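Local coordinates for Non-structural protein 2 (Human rotavirus C, PDB 2GU0) that probably binds single-stranded RNA as an octamer, hydrolyses nucleoside triphosphates and RNA 5'-triphosphates, and helps build the viroplasms where the viral genome is replicated and packaged, at residues L151-D156 and H222-L227; I157-Q160 and T165-K168; D182-T187 and Y208-F213. One frame throughout, in Å; residues are numbered along the deposited sequence.

Contact 1: L151-D156 and H222-L227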
loop_
_atom_site.group_PDB
_atom_site.type_symbol
_atom_site.label_atom_id
_atom_site.label_comp_id
_atom_site.label_asym_id
_atom_site.label_seq_id
_atom_site.Cartn_x
_atom_site.Cartn_y
_atom_site.Cartn_z
ATOM N N LEU A 151 29.157 -22.150 18.462
ATOM C CA LEU A 151 28.511 -23.007 17.479
ATOM C C LEU A 151 27.057 -23.382 17.746
ATOM O O LEU A 151 26.466 -24.120 16.947
ATOM C CB LEU A 151 29.329 -24.289 17.332
ATOM C CG LEU A 151 30.835 -24.029 17.258
ATOM C CD1 LEU A 151 31.578 -25.323 17.393
ATOM C CD2 LEU A 151 31.187 -23.334 15.947
ATOM N N THR A 152 26.466 -22.895 18.840
ATOM C CA THR A 152 25.080 -23.267 19.138
ATOM C C THR A 152 24.168 -22.943 17.976
ATOM O O THR A 152 24.470 -22.084 17.161
ATOM C CB THR A 152 24.499 -22.543 20.366
ATOM O OG1 THR A 152 25.394 -22.667 21.463
ATOM C CG2 THR A 152 23.166 -23.175 20.773
ATOM N N GLU A 153 23.040 -23.631 17.921
ATOM C CA GLU A 153 22.078 -23.398 16.867
ATOM C C GLU A 153 21.376 -22.046 16.976
ATOM O O GLU A 153 20.867 -21.552 15.985
ATOM C CB GLU A 153 21.017 -24.505 16.859
ATOM C CG GLU A 153 20.183 -24.591 18.126
ATOM C CD GLU A 153 19.034 -25.588 18.016
ATOM O OE1 GLU A 153 18.046 -25.299 17.304
ATOM O OE2 GLU A 153 19.123 -26.663 18.650
ATOM N N SER A 154 21.361 -21.429 18.152
ATOM C CA SER A 154 20.639 -20.169 18.292
ATOM C C SER A 154 21.331 -18.940 18.907
ATOM O O SER A 154 22.119 -19.049 19.845
ATOM C CB SER A 154 19.324 -20.449 19.038
ATOM O OG SER A 154 18.715 -19.272 19.534
ATOM N N ASN A 155 20.970 -17.781 18.352
ATOM C CA ASN A 155 21.420 -16.429 18.720
ATOM C C ASN A 155 20.764 -15.895 19.968
ATOM O O ASN A 155 21.402 -15.258 20.803
ATOM C CB ASN A 155 21.026 -15.421 17.639
ATOM C CG ASN A 155 22.018 -15.335 16.545
ATOM O OD1 ASN A 155 21.793 -14.667 15.552
ATOM N ND2 ASN A 155 23.146 -16.009 16.718
ATOM N N ASP A 156 19.460 -16.106 20.037
ATOM C CA ASP A 156 18.648 -15.602 21.116
ATOM C C ASP A 156 19.251 -15.821 22.500
ATOM O O ASP A 156 18.885 -16.760 23.215
ATOM C CB ASP A 156 17.261 -16.224 20.997
ATOM C CG ASP A 156 16.184 -15.305 21.466
ATOM O OD1 ASP A 156 16.457 -14.105 21.570
ATOM O OD2 ASP A 156 15.065 -15.769 21.723
ATOM N N HIS A 222 26.475 -30.331 26.365
ATOM C CA HIS A 222 25.589 -29.192 26.179
ATOM C C HIS A 222 24.266 -29.653 26.776
ATOM O O HIS A 222 24.009 -30.851 26.871
ATOM C CB HIS A 222 25.474 -28.780 24.694
ATOM C CG HIS A 222 24.567 -29.639 23.869
ATOM N ND1 HIS A 222 25.038 -30.494 22.896
ATOM C CD2 HIS A 222 23.216 -29.732 23.829
ATOM C CE1 HIS A 222 24.016 -31.072 22.289
ATOM N NE2 HIS A 222 22.898 -30.626 22.834
ATOM N N TRP A 223 23.428 -28.717 27.196
ATOM C CA TRP A 223 22.188 -29.093 27.862
ATOM C C TRP A 223 20.913 -28.428 27.376
ATOM O O TRP A 223 20.920 -27.312 26.863
ATOM C CB TRP A 223 22.362 -28.849 29.363
ATOM C CG TRP A 223 23.597 -29.490 29.885
ATOM C CD1 TRP A 223 23.709 -30.739 30.401
ATOM C CD2 TRP A 223 24.923 -28.962 29.823
ATOM N NE1 TRP A 223 25.022 -31.032 30.660
ATOM C CE2 TRP A 223 25.792 -29.957 30.313
ATOM C CE3 TRP A 223 25.465 -27.745 29.390
ATOM C CZ2 TRP A 223 27.178 -29.780 30.386
ATOM C CZ3 TRP A 223 26.847 -27.564 29.459
ATOM C CH2 TRP A 223 27.690 -28.582 29.955
ATOM N N ARG A 224 19.804 -29.132 27.554
ATOM C CA ARG A 224 18.515 -28.611 27.142
ATOM C C ARG A 224 17.578 -28.425 28.342
ATOM O O ARG A 224 17.360 -29.347 29.122
ATOM C CB ARG A 224 17.886 -29.553 26.100
ATOM C CG ARG A 224 16.685 -28.956 25.371
ATOM C CD ARG A 224 16.279 -29.773 24.151
ATOM N NE ARG A 224 17.281 -29.700 23.093
ATOM C CZ ARG A 224 17.049 -29.246 21.860
ATOM N NH1 ARG A 224 15.838 -28.812 21.515
ATOM N NH2 ARG A 224 18.033 -29.243 20.962
ATOM N N LEU A 225 17.060 -27.211 28.500
ATOM C CA LEU A 225 16.115 -26.904 29.568
ATOM C C LEU A 225 14.754 -27.311 29.017
ATOM O O LEU A 225 14.279 -26.713 28.050
ATOM C CB LEU A 225 16.116 -25.403 29.886
ATOM C CG LEU A 225 17.335 -24.895 30.658
ATOM C CD1 LEU A 225 17.327 -23.392 30.708
ATOM C CD2 LEU A 225 17.323 -25.467 32.060
ATOM N N VAL A 226 14.141 -28.331 29.614
ATOM C CA VAL A 226 12.849 -28.812 29.148
ATOM C C VAL A 226 11.790 -28.699 30.227
ATOM O O VAL A 226 12.114 -28.608 31.409
ATOM C CB VAL A 226 12.947 -30.275 28.678
ATOM C CG1 VAL A 226 13.951 -30.377 27.549
ATOM C CG2 VAL A 226 13.372 -31.181 29.829
ATOM N N LEU A 227 10.525 -28.686 29.823
ATOM C CA LEU A 227 9.430 -28.582 30.781
ATOM C C LEU A 227 9.315 -29.866 31.589
ATOM O O LEU A 227 9.478 -30.959 31.041
ATOM C CB LEU A 227 8.099 -28.324 30.064
ATOM C CG LEU A 227 7.540 -26.904 29.883
ATOM C CD1 LEU A 227 8.492 -25.887 30.458
ATOM C CD2 LEU A 227 7.279 -26.649 28.411
#
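The E153 carboxylate meets the guanidinium of R224 at one point, OE2 lying 3.6 Å from NH2 in a long salt bridge. The two side chains cross at about a right angle, and their planes are turned 59° apart, so the carboxylate does not pair with two guanidinium nitrogens in the flat, two-pronged way. E153 has CG between its own N and carbonyl carbon (chi1 62°), and from there the chain runs extended toward the strand. R224 leaves the strand with CG anti to N and bends at chi3 (-68°), which brings NH2 within long range of the carboxylate. Each group has a stronger partner: E153 OE2 pairs with K185 NZ, and R224 NH1 with E183 OE1. E153 OE1 in turn accepts hydrogen bonds from N113 and Y171. The result is a chain of alternating charges in which the carboxylates probably offset the positive charge of K185 and R224, both predicted ATP ligands; H222, the predicted catalytic histidine of this HIT-like domain, lies two residues before R224. Segment 151-156 lies in the loop between helix 129-139 and strand 157-160; the E153 side chain, beside L169 of strand 164-170 and K185 of strand 182-188, meets R224 on strand 222-227.

Contact 2: I157-Q160 and T165-K168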
loop_
_atom_site.group_PDB
_atom_site.type_symbol
_atom_site.label_atom_id
_atom_site.label_comp_id
_atom_site.label_asym_id
_atom_site.label_seq_id
_atom_site.Cartn_x
_atom_site.Cartn_y
_atom_site.Cartn_z
ATOM N N ILE A 157 20.164 -14.934 22.888
ATOM C CA ILE A 157 20.823 -15.055 24.185
ATOM C C ILE A 157 20.008 -14.505 25.340
ATOM O O ILE A 157 19.799 -13.297 25.456
ATOM C CB ILE A 157 22.185 -14.372 24.176
ATOM C CG1 ILE A 157 23.111 -15.127 23.234
ATOM C CG2 ILE A 157 22.754 -14.335 25.587
ATOM C CD1 ILE A 157 24.507 -14.571 23.182
ATOM N N VAL A 158 19.580 -15.402 26.217
ATOM C CA VAL A 158 18.767 -15.035 27.367
ATOM C C VAL A 158 19.554 -14.914 28.674
ATOM O O VAL A 158 19.046 -14.397 29.672
ATOM C CB VAL A 158 17.613 -16.045 27.514
ATOM C CG1 VAL A 158 16.777 -15.730 28.736
ATOM C CG2 VAL A 158 16.754 -15.988 26.267
ATOM N N TYR A 159 20.800 -15.377 28.660
ATOM C CA TYR A 159 21.675 -15.300 29.832
ATOM C C TYR A 159 23.103 -15.642 29.459
ATOM O O TYR A 159 23.356 -16.507 28.620
ATOM C CB TYR A 159 21.230 -16.267 30.927
ATOM C CG TYR A 159 22.222 -16.380 32.075
ATOM C CD1 TYR A 159 22.214 -15.463 33.126
ATOM C CD2 TYR A 159 23.183 -17.393 32.095
ATOM C CE1 TYR A 159 23.129 -15.552 34.171
ATOM C CE2 TYR A 159 24.106 -17.487 33.130
ATOM C CZ TYR A 159 24.072 -16.561 34.166
ATOM O OH TYR A 159 24.987 -16.642 35.196
ATOM N N GLN A 160 24.045 -14.967 30.094
ATOM C CA GLN A 160 25.436 -15.243 29.821
ATOM C C GLN A 160 26.349 -14.792 30.934
ATOM O O GLN A 160 26.446 -13.610 31.208
ATOM C CB GLN A 160 25.884 -14.560 28.534
ATOM C CG GLN A 160 27.334 -14.880 28.171
ATOM C CD GLN A 160 27.784 -14.267 26.849
ATOM O OE1 GLN A 160 28.228 -13.119 26.792
ATOM N NE2 GLN A 160 27.659 -15.035 25.778
ATOM N N THR A 165 26.092 -20.011 28.645
ATOM C CA THR A 165 25.245 -19.156 27.837
ATOM C C THR A 165 23.917 -19.862 27.629
ATOM O O THR A 165 23.887 -21.032 27.271
ATOM C CB THR A 165 25.874 -18.878 26.465
ATOM O OG1 THR A 165 27.068 -18.106 26.634
ATOM C CG2 THR A 165 24.913 -18.097 25.592
ATOM N N ILE A 166 22.812 -19.168 27.870
ATOM C CA ILE A 166 21.503 -19.775 27.654
ATOM C C ILE A 166 20.866 -19.135 26.423
ATOM O O ILE A 166 20.751 -17.923 26.341
ATOM C CB ILE A 166 20.566 -19.572 28.866
ATOM C CG1 ILE A 166 21.173 -20.188 30.116
ATOM C CG2 ILE A 166 19.234 -20.249 28.609
ATOM C CD1 ILE A 166 20.269 -20.084 31.320
ATOM N N THR A 167 20.465 -19.949 25.458
ATOM C CA THR A 167 19.846 -19.437 24.240
ATOM C C THR A 167 18.455 -20.011 24.060
ATOM O O THR A 167 18.215 -21.168 24.385
ATOM C CB THR A 167 20.676 -19.797 23.018
ATOM O OG1 THR A 167 21.043 -21.177 23.098
ATOM C CG2 THR A 167 21.932 -18.928 22.949
ATOM N N LYS A 168 17.534 -19.210 23.541
ATOM C CA LYS A 168 16.168 -19.681 23.354
ATOM C C LYS A 168 15.927 -20.457 22.057
ATOM O O LYS A 168 16.227 -19.978 20.970
ATOM C CB LYS A 168 15.191 -18.506 23.443
ATOM C CG LYS A 168 13.818 -18.812 22.889
ATOM C CD LYS A 168 12.860 -17.671 23.130
ATOM C CE LYS A 168 12.287 -17.726 24.527
ATOM N NZ LYS A 168 11.522 -18.994 24.726
#
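V158 and Y159 both turn their backbone N-H toward the single carbonyl of I166, a classic beta bulge that shifts the register by one residue. V158 N bonds to I166 O at 2.8 Å, whereas the bond from Y159 N to I166 O is weak at 3.4 Å. Beyond the bulge the pairing is regular again, with I166 N giving a nearly straight bond (167°) to Y159 O at 2.8 Å. These strands form the antiparallel hairpin 157-160/164-170 at one edge of the five-stranded sheet of this chain, in the C-terminal, HIT-like domain. Y159 and I166 share one sheet face, where Y159 CB and I166 CB approach to 4.0 Å and I166 CG1 comes obliquely to the tyrosine ring; helix 196-209 packs here, with Y205 stacked on Y159. The other face carries I157, Q160, T165 and T167. Q160 and T165 lie side by side, and Q160 NE2 donates to T165 OG1 at 3.2 Å, the hydroxyl sitting close to the amide plane. T165 OG1 also pairs with N189. With CG anti to N and an extended chain (chi1 -177°), Q160 carries its amide to the second subunit, where OE1 hydrogen-bonds to Y44 OH of that chain.

Contact 3: D182-T187 and Y208-F213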
loop_
_atom_site.group_PDB
_atom_site.type_symbol
_atom_site.label_atom_id
_atom_site.label_comp_id
_atom_site.label_asym_id
_atom_site.label_seq_id
_atom_site.Cartn_x
_atom_site.Cartn_y
_atom_site.Cartn_z
ATOM N N ASP A 182 8.717 -25.792 24.188
ATOM C CA ASP A 182 9.234 -24.628 24.905
ATOM C C ASP A 182 10.592 -25.056 25.473
ATOM O O ASP A 182 10.661 -25.690 26.524
ATOM C CB ASP A 182 8.251 -24.279 26.037
ATOM C CG ASP A 182 8.559 -22.954 26.722
ATOM O OD1 ASP A 182 9.610 -22.824 27.384
ATOM O OD2 ASP A 182 7.732 -22.029 26.605
ATOM N N GLU A 183 11.672 -24.722 24.781
ATOM C CA GLU A 183 12.987 -25.122 25.255
ATOM C C GLU A 183 14.038 -24.026 25.177
ATOM O O GLU A 183 13.853 -23.025 24.500
ATOM C CB GLU A 183 13.497 -26.305 24.434
ATOM C CG GLU A 183 12.507 -27.427 24.243
ATOM C CD GLU A 183 13.053 -28.516 23.344
ATOM O OE1 GLU A 183 13.280 -28.229 22.158
ATOM O OE2 GLU A 183 13.266 -29.654 23.810
ATOM N N TYR A 184 15.142 -24.240 25.885
ATOM C CA TYR A 184 16.290 -23.341 25.875
ATOM C C TYR A 184 17.501 -24.256 25.840
ATOM O O TYR A 184 17.388 -25.451 26.128
ATOM C CB TYR A 184 16.361 -22.481 27.136
ATOM C CG TYR A 184 15.177 -21.582 27.336
ATOM C CD1 TYR A 184 13.973 -22.097 27.806
ATOM C CD2 TYR A 184 15.255 -20.217 27.072
ATOM C CE1 TYR A 184 12.874 -21.276 28.016
ATOM C CE2 TYR A 184 14.164 -19.388 27.278
ATOM C CZ TYR A 184 12.976 -19.929 27.751
ATOM O OH TYR A 184 11.877 -19.146 27.978
ATOM N N LYS A 185 18.660 -23.714 25.490
ATOM C CA LYS A 185 19.864 -24.532 25.447
ATOM C C LYS A 185 21.031 -23.898 26.203
ATOM O O LYS A 185 21.323 -22.711 26.047
ATOM C CB LYS A 185 20.275 -24.805 23.999
ATOM C CG LYS A 185 21.412 -25.811 23.880
ATOM C CD LYS A 185 21.852 -26.065 22.440
ATOM C CE LYS A 185 20.824 -26.850 21.655
ATOM N NZ LYS A 185 21.335 -27.197 20.305
ATOM N N ILE A 186 21.690 -24.708 27.028
ATOM C CA ILE A 186 22.844 -24.281 27.812
ATOM C C ILE A 186 24.091 -24.831 27.136
ATOM O O ILE A 186 24.185 -26.024 26.898
ATOM C CB ILE A 186 22.797 -24.885 29.211
ATOM C CG1 ILE A 186 21.458 -24.583 29.873
ATOM C CG2 ILE A 186 23.934 -24.355 30.040
ATOM C CD1 ILE A 186 21.296 -25.302 31.190
ATOM N N THR A 187 25.052 -23.981 26.822
ATOM C CA THR A 187 26.276 -24.466 26.188
ATOM C C THR A 187 27.439 -23.796 26.874
ATOM O O THR A 187 27.324 -22.643 27.251
ATOM C CB THR A 187 26.326 -24.113 24.676
ATOM O OG1 THR A 187 26.343 -22.692 24.513
ATOM C CG2 THR A 187 25.123 -24.664 23.959
ATOM N N TYR A 208 15.778 -20.434 39.914
ATOM C CA TYR A 208 14.901 -19.287 40.087
ATOM C C TYR A 208 14.370 -18.703 38.761
ATOM O O TYR A 208 13.213 -18.285 38.686
ATOM C CB TYR A 208 15.624 -18.206 40.899
ATOM C CG TYR A 208 14.802 -16.966 41.122
ATOM C CD1 TYR A 208 13.765 -16.946 42.053
ATOM C CD2 TYR A 208 15.030 -15.820 40.367
ATOM C CE1 TYR A 208 12.971 -15.811 42.222
ATOM C CE2 TYR A 208 14.248 -14.686 40.528
ATOM C CZ TYR A 208 13.219 -14.683 41.452
ATOM O OH TYR A 208 12.439 -13.556 41.587
ATOM N N ASN A 209 15.197 -18.699 37.716
ATOM C CA ASN A 209 14.793 -18.151 36.410
ATOM C C ASN A 209 14.075 -19.106 35.449
ATOM O O ASN A 209 13.442 -18.660 34.494
ATOM C CB ASN A 209 16.007 -17.559 35.701
ATOM C CG ASN A 209 16.439 -16.257 36.308
ATOM O OD1 ASN A 209 15.845 -15.210 36.031
ATOM N ND2 ASN A 209 17.464 -16.305 37.165
ATOM N N PHE A 210 14.196 -20.409 35.687
ATOM C CA PHE A 210 13.559 -21.420 34.851
ATOM C C PHE A 210 13.079 -22.527 35.777
ATOM O O PHE A 210 13.447 -23.686 35.600
ATOM C CB PHE A 210 14.559 -22.020 33.858
ATOM C CG PHE A 210 15.198 -21.017 32.941
ATOM C CD1 PHE A 210 16.186 -20.154 33.409
ATOM C CD2 PHE A 210 14.801 -20.924 31.610
ATOM C CE1 PHE A 210 16.769 -19.213 32.570
ATOM C CE2 PHE A 210 15.380 -19.984 30.762
ATOM C CZ PHE A 210 16.368 -19.125 31.246
ATOM N N ASN A 211 12.258 -22.173 36.762
ATOM C CA ASN A 211 11.790 -23.162 37.722
ATOM C C ASN A 211 10.935 -24.261 37.115
ATOM O O ASN A 211 10.899 -25.371 37.635
ATOM C CB ASN A 211 11.048 -22.485 38.891
ATOM C CG ASN A 211 9.579 -22.232 38.602
ATOM O OD1 ASN A 211 9.224 -21.324 37.849
ATOM N ND2 ASN A 211 8.713 -23.039 39.209
ATOM N N LYS A 212 10.256 -23.967 36.011
ATOM C CA LYS A 212 9.411 -24.964 35.349
ATOM C C LYS A 212 10.226 -25.976 34.535
ATOM O O LYS A 212 9.694 -26.988 34.063
ATOM C CB LYS A 212 8.410 -24.277 34.412
ATOM C CG LYS A 212 7.249 -23.585 35.096
ATOM C CD LYS A 212 6.336 -22.962 34.052
ATOM C CE LYS A 212 5.025 -22.452 34.655
ATOM N NZ LYS A 212 4.152 -21.747 33.647
ATOM N N PHE A 213 11.519 -25.712 34.384
ATOM C CA PHE A 213 12.383 -26.573 33.587
ATOM C C PHE A 213 13.399 -27.418 34.326
ATOM O O PHE A 213 13.687 -27.208 35.496
ATOM C CB PHE A 213 13.139 -25.735 32.564
ATOM C CG PHE A 213 12.268 -24.846 31.747
ATOM C CD1 PHE A 213 11.684 -23.727 32.307
ATOM C CD2 PHE A 213 12.065 -25.104 30.403
ATOM C CE1 PHE A 213 10.920 -22.880 31.547
ATOM C CE2 PHE A 213 11.295 -24.254 29.634
ATOM C CZ PHE A 213 10.723 -23.137 30.213
#
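An aromatic cluster of Y184, F210 and F213 joins strand 182-188 of the five-stranded sheet to the turn that follows helix 196-209. The Y184 ring takes part in two edge-to-face pairs, using its face for one and its edge for the other. F210 points its edge at that face, with CE2 over the ring centre and 3.7 Å from Y184 CD2. The planes of these two rings stand at 82°. Y184 then directs its own edge toward the face of F213 in an offset pair, Y184 CE1 lying 3.6 Å from F213 CZ, with planes at 83°. D182 comes to the rim of F213, its carboxylate OD1 near CZ and close to the ring plane. An aromatic C-H edge carries slight positive charge, which would suit the carboxylate. Y184 CG lies anti to the carbonyl carbon (chi1 -61°), a torsion that sets its ring against both phenylalanines, which also meet each other, F210 CD2 lying over the rim of one face of F213. These are brought together by a type I turn from F210 to F213, closed by the bond from F213 N to F210 O at 3.0 Å. L225 packs on F210, L227 on F213, and I166 on both Y184 and F210, while N211 and the helix end meet a third subunit. Aromatic packing of this kind, across one face of an antiparallel sheet, ties the sheet of the HIT-like domain to its helix-turn-strand connection.

All three contacts meet on one antiparallel sheet but use different parts of it. Contact 2 is a buried strand pairing at the sheet's edge, built on backbone bonds. Contact 1 and contact 3 are only partly buried and rest on side chains: contact 1 on charge, among predicted nucleotide-binding residues, contact 3 on aromatic rings. Contacts 1 and 2 both touch the second subunit, contact 3 the third. Strand 182-188 runs between the other two strands, bonding to 164-170 through T167 O and K185 N, and to 222-227 through W223 O and I186 N. Its alternating side chains serve the two sides of the sheet: E183 and K185 lie on the side of contact 1's charges, D182 and Y184 on that of contact 3's rings.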